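Local coordinates for protein malate dehydrogenase (Pyrococcus horikoshii, PDB 1V9N) that catalyses the reversible oxidation of (S)-malate to oxaloacetate with NAD(+), as a homodimeric member of the LDH2/MDH2 oxidoreductase family, at residues Ala171-Leu183 and Leu293-Glu305. Sequence-based numbering, arbitrary orientation.
With NDP (NADPH dihydro-nicotinamide-adenine-dinucleotide phosphate), chain B.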
loop_
_atom_site.group_PDB
_atom_site.type_symbol
_atom_site.label_atom_id
_atom_site.label_comp_id
_atom_site.label_asym_id
_atom_site.label_seq_id
_atom_site.Cartn_x
_atom_site.Cartn_y
_atom_site.Cartn_z
ATOM N N ALA A 171 6.949 3.359 0.987
ATOM C CA ALA A 171 8.053 2.728 1.689
ATOM C C ALA A 171 7.683 2.393 3.128
ATOM O O ALA A 171 7.012 3.176 3.802
ATOM C CB ALA A 171 9.278 3.637 1.668
ATOM N N LEU A 172 8.111 1.218 3.578
ATOM C CA LEU A 172 7.887 0.778 4.944
ATOM C C LEU A 172 9.159 0.120 5.442
ATOM O O LEU A 172 9.716 -0.772 4.793
ATOM C CB LEU A 172 6.722 -0.218 5.048
ATOM C CG LEU A 172 6.390 -0.635 6.496
ATOM C CD1 LEU A 172 4.930 -1.036 6.586
ATOM C CD2 LEU A 172 7.297 -1.778 6.954
ATOM N N ALA A 173 9.624 0.575 6.596
ATOM C CA ALA A 173 10.824 0.024 7.198
ATOM C C ALA A 173 10.463 -0.435 8.601
ATOM O O ALA A 173 9.702 0.231 9.302
ATOM C CB ALA A 173 11.920 1.083 7.254
ATOM N N ALA A 174 10.987 -1.584 9.001
ATOM C CA ALA A 174 10.733 -2.105 10.334
ATOM C C ALA A 174 12.035 -2.691 10.864
ATOM O O ALA A 174 12.807 -3.272 10.108
ATOM C CB ALA A 174 9.657 -3.178 10.284
ATOM N N PRO A 175 12.305 -2.532 12.165
ATOM C CA PRO A 175 13.546 -3.087 12.710
ATOM C C PRO A 175 13.467 -4.613 12.840
ATOM O O PRO A 175 12.379 -5.176 12.994
ATOM C CB PRO A 175 13.665 -2.393 14.066
ATOM C CG PRO A 175 12.239 -2.224 14.476
ATOM C CD PRO A 175 11.558 -1.785 13.197
ATOM N N THR A 176 14.619 -5.274 12.749
ATOM C CA THR A 176 14.679 -6.727 12.889
ATOM C C THR A 176 15.865 -7.060 13.796
ATOM O O THR A 176 16.506 -6.159 14.351
ATOM C CB THR A 176 14.896 -7.439 11.528
ATOM O OG1 THR A 176 16.270 -7.329 11.148
ATOM C CG2 THR A 176 14.022 -6.817 10.434
ATOM N N LYS A 177 16.152 -8.349 13.957
ATOM C CA LYS A 177 17.284 -8.768 14.774
ATOM C C LYS A 177 18.571 -8.327 14.075
ATOM O O LYS A 177 19.607 -8.155 14.716
ATOM C CB LYS A 177 17.297 -10.292 14.943
ATOM C CG LYS A 177 16.077 -10.874 15.653
ATOM C CD LYS A 177 16.094 -10.600 17.150
ATOM C CE LYS A 177 17.275 -11.288 17.829
ATOM N NZ LYS A 177 17.280 -12.768 17.607
ATOM N N ASP A 178 18.497 -8.145 12.759
ATOM C CA ASP A 178 19.655 -7.735 11.973
ATOM C C ASP A 178 19.386 -6.396 11.286
ATOM O O ASP A 178 19.083 -5.413 11.953
ATOM C CB ASP A 178 19.981 -8.819 10.944
ATOM C CG ASP A 178 20.059 -10.208 11.572
ATOM O OD1 ASP A 178 20.865 -10.393 12.509
ATOM O OD2 ASP A 178 19.311 -11.111 11.138
ATOM N N LYS A 179 19.497 -6.347 9.963
ATOM C CA LYS A 179 19.244 -5.098 9.249
ATOM C C LYS A 179 17.747 -4.875 9.062
ATOM O O LYS A 179 16.977 -5.824 8.892
ATOM C CB LYS A 179 19.964 -5.095 7.900
ATOM C CG LYS A 179 21.473 -5.001 8.054
ATOM C CD LYS A 179 22.214 -4.980 6.730
ATOM C CE LYS A 179 23.725 -4.946 6.981
ATOM N NZ LYS A 179 24.526 -5.110 5.735
ATOM N N PRO A 180 17.312 -3.609 9.093
ATOM C CA PRO A 180 15.891 -3.300 8.928
ATOM C C PRO A 180 15.250 -3.875 7.672
ATOM O O PRO A 180 15.887 -3.985 6.616
ATOM C CB PRO A 180 15.867 -1.770 8.909
ATOM C CG PRO A 180 17.058 -1.394 9.743
ATOM C CD PRO A 180 18.102 -2.378 9.272
ATOM N N PHE A 181 13.986 -4.258 7.803
ATOM C CA PHE A 181 13.220 -4.729 6.669
ATOM C C PHE A 181 12.960 -3.406 5.951
ATOM O O PHE A 181 12.671 -2.403 6.604
ATOM C CB PHE A 181 11.891 -5.324 7.136
ATOM C CG PHE A 181 10.884 -5.479 6.044
ATOM C CD1 PHE A 181 10.863 -6.626 5.256
ATOM C CD2 PHE A 181 9.967 -4.461 5.781
ATOM C CE1 PHE A 181 9.936 -6.759 4.217
ATOM C CE2 PHE A 181 9.043 -4.579 4.749
ATOM C CZ PHE A 181 9.023 -5.731 3.964
ATOM N N LEU A 182 13.067 -3.380 4.631
ATOM C CA LEU A 182 12.836 -2.132 3.918
ATOM C C LEU A 182 12.200 -2.293 2.551
ATOM O O LEU A 182 12.851 -2.706 1.590
ATOM C CB LEU A 182 14.148 -1.351 3.770
ATOM C CG LEU A 182 14.099 -0.075 2.909
ATOM C CD1 LEU A 182 13.123 0.943 3.509
ATOM C CD2 LEU A 182 15.512 0.517 2.800
ATOM N N LEU A 183 10.910 -1.990 2.484
ATOM C CA LEU A 183 10.183 -2.028 1.230
ATOM C C LEU A 183 10.228 -0.579 0.760
ATOM O O LEU A 183 9.975 0.337 1.544
ATOM C CB LEU A 183 8.730 -2.453 1.454
ATOM C CG LEU A 183 7.767 -2.311 0.264
ATOM C CD1 LEU A 183 8.249 -3.185 -0.896
ATOM C CD2 LEU A 183 6.363 -2.724 0.687
ATOM N N LEU A 293 9.597 -4.531 21.882
ATOM C CA LEU A 293 10.370 -4.426 20.653
ATOM C C LEU A 293 11.209 -5.678 20.398
ATOM O O LEU A 293 11.293 -6.161 19.267
ATOM C CB LEU A 293 11.278 -3.189 20.700
ATOM C CG LEU A 293 12.211 -3.026 19.494
ATOM C CD1 LEU A 293 11.390 -3.000 18.213
ATOM C CD2 LEU A 293 13.028 -1.755 19.630
ATOM N N GLU A 294 11.830 -6.214 21.446
ATOM C CA GLU A 294 12.646 -7.406 21.260
ATOM C C GLU A 294 11.807 -8.586 20.777
ATOM O O GLU A 294 12.296 -9.423 20.023
ATOM C CB GLU A 294 13.399 -7.760 22.546
ATOM C CG GLU A 294 14.565 -6.807 22.859
ATOM C CD GLU A 294 15.573 -6.688 21.713
ATOM O OE1 GLU A 294 16.111 -7.730 21.273
ATOM O OE2 GLU A 294 15.835 -5.551 21.253
ATOM N N GLU A 295 10.547 -8.654 21.205
ATOM C CA GLU A 295 9.651 -9.729 20.762
ATOM C C GLU A 295 9.320 -9.495 19.295
ATOM O O GLU A 295 9.299 -10.423 18.490
ATOM C CB GLU A 295 8.352 -9.733 21.573
ATOM C CG GLU A 295 8.443 -10.445 22.907
ATOM C CD GLU A 295 7.126 -10.426 23.658
ATOM O OE1 GLU A 295 6.091 -10.788 23.049
ATOM O OE2 GLU A 295 7.128 -10.054 24.853
ATOM N N PHE A 296 9.045 -8.240 18.962
ATOM C CA PHE A 296 8.741 -7.868 17.589
ATOM C C PHE A 296 9.902 -8.300 16.686
ATOM O O PHE A 296 9.697 -8.963 15.671
ATOM C CB PHE A 296 8.563 -6.348 17.481
ATOM C CG PHE A 296 8.245 -5.873 16.087
ATOM C CD1 PHE A 296 6.928 -5.728 15.674
ATOM C CD2 PHE A 296 9.266 -5.598 15.182
ATOM C CE1 PHE A 296 6.623 -5.315 14.373
ATOM C CE2 PHE A 296 8.976 -5.185 13.880
ATOM C CZ PHE A 296 7.649 -5.044 13.475
ATOM N N LYS A 297 11.120 -7.918 17.063
ATOM C CA LYS A 297 12.300 -8.250 16.264
ATOM C C LYS A 297 12.480 -9.748 16.099
ATOM O O LYS A 297 12.792 -10.227 15.008
ATOM C CB LYS A 297 13.562 -7.653 16.886
ATOM C CG LYS A 297 13.613 -6.137 16.880
ATOM C CD LYS A 297 14.935 -5.668 17.466
ATOM C CE LYS A 297 15.037 -4.154 17.494
ATOM N NZ LYS A 297 16.316 -3.714 18.124
ATOM N N GLU A 298 12.285 -10.489 17.182
ATOM C CA GLU A 298 12.419 -11.936 17.116
ATOM C C GLU A 298 11.411 -12.502 16.118
ATOM O O GLU A 298 11.775 -13.233 15.205
ATOM C CB GLU A 298 12.176 -12.554 18.495
ATOM C CG GLU A 298 12.533 -14.023 18.581
ATOM C CD GLU A 298 14.002 -14.278 18.303
ATOM O OE1 GLU A 298 14.855 -13.695 19.009
ATOM O OE2 GLU A 298 14.304 -15.061 17.378
ATOM N N LYS A 299 10.142 -12.144 16.282
ATOM C CA LYS A 299 9.107 -12.651 15.396
ATOM C C LYS A 299 9.259 -12.289 13.921
ATOM O O LYS A 299 9.074 -13.147 13.051
ATOM C CB LYS A 299 7.730 -12.215 15.899
ATOM C CG LYS A 299 7.344 -12.851 17.225
ATOM C CD LYS A 299 7.397 -14.369 17.135
ATOM C CE LYS A 299 6.965 -15.016 18.438
ATOM N NZ LYS A 299 6.989 -16.505 18.327
ATOM N N ILE A 300 9.594 -11.038 13.624
ATOM C CA ILE A 300 9.734 -10.646 12.224
ATOM C C ILE A 300 10.939 -11.320 11.572
ATOM O O ILE A 300 10.874 -11.715 10.408
ATOM C CB ILE A 300 9.837 -9.106 12.052
ATOM C CG1 ILE A 300 9.588 -8.746 10.587
ATOM C CG2 ILE A 300 11.206 -8.601 12.506
ATOM C CD1 ILE A 300 9.512 -7.244 10.306
ATOM N N SER A 301 12.029 -11.457 12.319
ATOM C CA SER A 301 13.229 -12.106 11.793
ATOM C C SER A 301 12.964 -13.582 11.542
ATOM O O SER A 301 13.512 -14.164 10.609
ATOM C CB SER A 301 14.401 -11.953 12.763
ATOM O OG SER A 301 14.930 -10.643 12.716
ATOM N N GLN A 302 12.122 -14.188 12.377
ATOM C CA GLN A 302 11.779 -15.596 12.203
ATOM C C GLN A 302 10.934 -15.748 10.942
ATOM O O GLN A 302 11.058 -16.736 10.208
ATOM C CB GLN A 302 11.015 -16.121 13.422
ATOM C CG GLN A 302 11.789 -15.989 14.730
ATOM C CD GLN A 302 11.254 -16.884 15.838
ATOM O OE1 GLN A 302 10.044 -16.991 16.042
ATOM N NE2 GLN A 302 12.162 -17.522 16.569
HETATM N N MSE A 303 10.070 -14.767 10.691
HETATM C CA MSE A 303 9.231 -14.792 9.495
HETATM C C MSE A 303 10.124 -14.661 8.262
HETATM O O MSE A 303 9.966 -15.394 7.289
HETATM C CB MSE A 303 8.226 -13.638 9.515
HETATM C CG MSE A 303 7.451 -13.467 8.216
HETATM SE SE MSE A 303 6.235 -11.941 8.210
HETATM C CE MSE A 303 7.485 -10.545 7.702
ATOM N N ILE A 304 11.057 -13.715 8.313
ATOM C CA ILE A 304 11.972 -13.485 7.203
ATOM C C ILE A 304 12.802 -14.738 6.912
ATOM O O ILE A 304 12.950 -15.139 5.758
ATOM C CB ILE A 304 12.923 -12.305 7.505
ATOM C CG1 ILE A 304 12.114 -11.004 7.625
ATOM C CG2 ILE A 304 13.979 -12.188 6.406
ATOM C CD1 ILE A 304 12.912 -9.834 8.154
ATOM N N GLU A 305 13.335 -15.355 7.959
ATOM C CA GLU A 305 14.142 -16.558 7.787
ATOM C C GLU A 305 13.331 -17.692 7.159
ATOM O O GLU A 305 13.813 -18.397 6.274
ATOM C CB GLU A 305 14.721 -17.011 9.133
ATOM C CG GLU A 305 15.653 -18.207 9.009
ATOM C CD GLU A 305 16.742 -17.981 7.973
ATOM O OE1 GLU A 305 17.591 -17.087 8.189
ATOM O OE2 GLU A 305 16.745 -18.690 6.940
HETATM P PA NDP B . 12.624 -1.773 -7.121
HETATM O O1A NDP B . 14.038 -1.567 -7.320
HETATM O O2A NDP B . 11.770 -2.592 -8.052
HETATM O O5B NDP B . 12.440 -2.346 -5.595
HETATM C C5B NDP B . 11.138 -2.634 -5.053
HETATM C C4B NDP B . 11.387 -3.107 -3.608
HETATM O O4B NDP B . 11.450 -4.541 -3.703
HETATM C C3B NDP B . 12.653 -2.678 -2.921
HETATM O O3B NDP B . 12.338 -2.433 -1.517
HETATM C C2B NDP B . 13.621 -3.800 -3.057
HETATM O O2B NDP B . 14.669 -3.899 -2.077
HETATM C C1B NDP B . 12.687 -4.967 -3.133
HETATM N N9A NDP B . 13.145 -6.090 -3.997
HETATM C C8A NDP B . 13.839 -6.050 -5.240
HETATM N N7A NDP B . 14.044 -7.262 -5.704
HETATM C C5A NDP B . 13.500 -8.125 -4.797
HETATM C C6A NDP B . 13.376 -9.548 -4.704
HETATM N N6A NDP B . 13.865 -10.330 -5.673
HETATM N N1A NDP B . 12.747 -10.114 -3.616
HETATM C C2A NDP B . 12.237 -9.320 -2.619
HETATM N N3A NDP B . 12.299 -7.972 -2.616
HETATM C C4A NDP B . 12.948 -7.428 -3.741
HETATM O O3 NDP B . 11.825 -0.436 -6.909
HETATM P PN NDP B . 11.449 0.867 -7.731
HETATM O O1N NDP B . 9.990 0.881 -7.781
HETATM O O2N NDP B . 12.194 0.676 -9.022
HETATM O O5D NDP B . 12.074 2.000 -6.805
HETATM C C5D NDP B . 12.845 3.114 -7.336
HETATM C C4D NDP B . 13.317 4.065 -6.169
HETATM O O4D NDP B . 12.932 5.377 -6.539
HETATM C C3D NDP B . 12.687 3.833 -4.772
HETATM O O3D NDP B . 13.725 3.964 -3.792
HETATM C C2D NDP B . 11.586 4.871 -4.645
HETATM O O2D NDP B . 11.352 5.218 -3.296
HETATM C C1D NDP B . 12.154 6.016 -5.525
HETATM N N1N NDP B . 11.114 6.854 -6.180
HETATM C C2N NDP B . 11.049 8.215 -5.768
HETATM C C3N NDP B . 10.041 9.046 -6.410
HETATM C C7N NDP B . 9.929 10.460 -6.038
HETATM O O7N NDP B . 9.104 11.230 -6.543
HETATM N N7N NDP B . 10.753 10.989 -5.092
HETATM C C4N NDP B . 9.200 8.451 -7.400
HETATM C C5N NDP B . 9.278 7.118 -7.781
HETATM C C6N NDP B . 10.240 6.312 -7.176
HETATM P P2B NDP B . 16.142 -3.441 -2.264
HETATM O O1X NDP B . 16.890 -4.541 -1.634
HETATM O O2X NDP B . 16.367 -2.145 -1.551
HETATM O O3X NDP B . 16.458 -3.310 -3.750
HETATM O O HOH W 1 16.649 -11.094 10.551
#
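The ring of Phe-296 meets the hairpin loop with its edge: Pro-175 O lies in the ring plane, 3.5 Å from CE2, and the methyl of Ala-174 sits near the same plane. Phe-296 also packs against Ile-258 of the second subunit, as the hairpin's Phe-181 does against Ile-254 of that subunit, so helix and hairpin both border the dimer partner. Beside the ring, Ile-300 spreads its two branches over the hairpin, its CG1 anti to the backbone N (chi1 -164°), which carries CD1 to Ala-174 CB (4.1 Å) and leaves CG2 against the Thr-176 methyl. Thr-176 CG2 also touches Ile-304 CD1 at 3.9 Å, the threonine side chain lying across those of both isoleucines. Thr-176 OG1 turns back into its own loop, accepting from Asp-178 N in an ST turn and donating to Lys-179 O from above the carbonyl plane. A valine here would keep a methyl for the isoleucines but would probably free the 176-179 turn to shift, leaving Asp-178 N without its acceptor. Next along, Lys-177 N gives a nearly straight bond to Ser-301 OG (2.9 Å, 164°), and a water links this hydroxyl to Asp-178 OD2. The Lys-177 side chain, bent at each torsion beyond CB, curls over Lys-297 O to put NZ 3.0 Å from Glu-298 OE1, on the syn side but 34° out of the carboxylate plane. The hairpin, whose Leu-182 and Leu-183 line the NADPH pocket, is thus joined to helix 293-308 by an apolar seam and a polar one, where the salt bridge, formed by an exposed lysine and a partly exposed glutamate, is probably screened in part by solvent.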